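Local coordinates for phosphatidylglycerol lysyltransferase C-terminal domain-containing protein (Bacteroides thetaiotaomicron, PDB 2HQY) that is of unknown function but binds coenzyme A and is probably an acyl- or aminoacyltransferase, at residues A[137-140]-A[141-145]. Residues are numbered along the deposited sequence; the frame is centred on the assembly and turned at random.
Sequences KFQA and KRNHI
R142 N donates to F138 O at 3.0 Å, the first of three successive i to i+4 bonds that begin the helix 139-151. The second runs from N143 N to Q139 O (3.0 Å) and the third from H144 N to A140 O (3.1 Å), so each of these carbonyls has its helical donor. F138 is the N-cap residue, though its side chain carries no N or O to cap the first-turn amides; the ring is buried, with K141 CG at its edge, 4.1 Å from CD1. One first-turn amide is served by water: K141 N donates to a water 3.2 Å away, which donates to K137 O at 3.0 Å. R142 suits the start of the helix because its chain, bent at chi3 (-58°), turns back over the preceding turn. One guanidinium face lies against Q139 CA, and NH1 is hydrogen-bonded to L133 O and G135 O, two carbonyls of the loop before the helix, which the N-H groups of an arginine can reach together. The imidazole of H144, with CG anti to its own carbonyl carbon (chi1 -51°), sets one face over A140 O, 3.0 Å from the ring plane and above its centre; the ring is not hydrogen-bonded to this oxygen, which accepts from H144 N. An alanine in place of H144 would probably strip A140 O of its flat cover and open a gap beside A247. Long and flexible, K141 extends to a hydrogen bond with S281 OG and a cation-pi contact with Y282, tying the first turn to the end of helix 273-281, while H144 and I145 pack against helix 245-256, which carries the coenzyme A-binding Y246.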
loop_
_atom_site.group_PDB
_atom_site.type_symbol
_atom_site.label_atom_id
_atom_site.label_comp_id
_atom_site.label_asym_id
_atom_site.label_seq_id
_atom_site.Cartn_x
_atom_site.Cartn_y
_atom_site.Cartn_z
ATOM N N LYS A 137 -32.353 -22.624 17.545
ATOM C CA LYS A 137 -31.302 -21.629 17.792
ATOM C C LYS A 137 -31.274 -20.456 16.807
ATOM O O LYS A 137 -30.661 -19.426 17.091
ATOM C CB LYS A 137 -29.917 -22.276 17.919
ATOM C CG LYS A 137 -29.387 -22.951 16.679
ATOM C CD LYS A 137 -27.984 -23.455 16.956
ATOM C CE LYS A 137 -27.682 -24.714 16.159
ATOM N NZ LYS A 137 -26.301 -25.187 16.471
ATOM N N PHE A 138 -31.939 -20.619 15.665
ATOM C CA PHE A 138 -32.029 -19.547 14.664
ATOM C C PHE A 138 -33.405 -18.887 14.586
ATOM O O PHE A 138 -33.680 -18.157 13.632
ATOM C CB PHE A 138 -31.585 -20.042 13.288
ATOM C CG PHE A 138 -30.107 -20.303 13.190
ATOM C CD1 PHE A 138 -29.201 -19.242 13.104
ATOM C CD2 PHE A 138 -29.624 -21.600 13.200
ATOM C CE1 PHE A 138 -27.831 -19.478 13.020
ATOM C CE2 PHE A 138 -28.253 -21.858 13.137
ATOM C CZ PHE A 138 -27.350 -20.796 13.041
ATOM N N GLN A 139 -34.266 -19.130 15.584
ATOM C CA GLN A 139 -35.597 -18.533 15.592
ATOM C C GLN A 139 -35.607 -17.002 15.541
ATOM O O GLN A 139 -36.370 -16.426 14.759
ATOM C CB GLN A 139 -36.444 -19.031 16.769
ATOM C CG GLN A 139 -37.910 -18.636 16.608
ATOM C CD GLN A 139 -38.840 -19.648 17.203
ATOM O OE1 GLN A 139 -38.763 -19.953 18.392
ATOM N NE2 GLN A 139 -39.734 -20.190 16.376
ATOM N N ALA A 140 -34.780 -16.344 16.358
ATOM C CA ALA A 140 -34.654 -14.879 16.311
ATOM C C ALA A 140 -34.200 -14.378 14.932
ATOM O O ALA A 140 -34.673 -13.335 14.456
ATOM C CB ALA A 140 -33.696 -14.373 17.396
ATOM N N LYS A 141 -33.286 -15.112 14.302
ATOM C CA LYS A 141 -32.786 -14.711 12.976
ATOM C C LYS A 141 -33.884 -14.812 11.914
ATOM O O LYS A 141 -34.012 -13.926 11.078
ATOM C CB LYS A 141 -31.535 -15.507 12.575
ATOM C CG LYS A 141 -30.345 -15.343 13.538
ATOM C CD LYS A 141 -29.956 -13.895 13.693
ATOM C CE LYS A 141 -28.745 -13.741 14.592
ATOM N NZ LYS A 141 -28.501 -12.317 14.914
ATOM N N ARG A 142 -34.684 -15.880 11.980
ATOM C CA ARG A 142 -35.842 -16.043 11.104
ATOM C C ARG A 142 -36.843 -14.920 11.324
ATOM O O ARG A 142 -37.414 -14.394 10.357
ATOM C CB ARG A 142 -36.525 -17.394 11.328
ATOM C CG ARG A 142 -35.725 -18.576 10.822
ATOM C CD ARG A 142 -36.592 -19.827 10.560
ATOM N NE ARG A 142 -37.338 -20.282 11.736
ATOM C CZ ARG A 142 -36.819 -20.909 12.794
ATOM N NH1 ARG A 142 -35.518 -21.177 12.864
ATOM N NH2 ARG A 142 -37.608 -21.269 13.801
ATOM N N ASN A 143 -37.048 -14.545 12.585
ATOM C CA ASN A 143 -37.934 -13.431 12.922
ATOM C C ASN A 143 -37.515 -12.108 12.263
ATOM O O ASN A 143 -38.373 -11.360 11.779
ATOM C CB ASN A 143 -38.040 -13.269 14.444
ATOM C CG ASN A 143 -38.769 -14.432 15.118
ATOM O OD1 ASN A 143 -39.386 -15.270 14.458
ATOM N ND2 ASN A 143 -38.701 -14.479 16.442
ATOM N N HIS A 144 -36.204 -11.814 12.264
ATOM C CA HIS A 144 -35.681 -10.577 11.653
ATOM C C HIS A 144 -35.921 -10.583 10.139
ATOM O O HIS A 144 -36.266 -9.553 9.565
ATOM C CB HIS A 144 -34.178 -10.361 11.896
ATOM C CG HIS A 144 -33.751 -10.478 13.327
ATOM N ND1 HIS A 144 -34.633 -10.298 14.371
ATOM C CD2 HIS A 144 -32.546 -10.749 13.890
ATOM C CE1 HIS A 144 -33.990 -10.458 15.518
ATOM N NE2 HIS A 144 -32.726 -10.732 15.254
ATOM N N ILE A 145 -35.715 -11.737 9.511
ATOM C CA ILE A 145 -35.904 -11.898 8.064
ATOM C C ILE A 145 -37.371 -11.673 7.726
ATOM O O ILE A 145 -37.712 -10.996 6.745
ATOM C CB ILE A 145 -35.508 -13.336 7.589
ATOM C CG1 ILE A 145 -33.998 -13.597 7.757
ATOM C CG2 ILE A 145 -36.020 -13.620 6.177
ATOM C CD1 ILE A 145 -33.105 -12.544 7.181
HETATM O O HOH W 1 -31.713 -16.728 16.507
#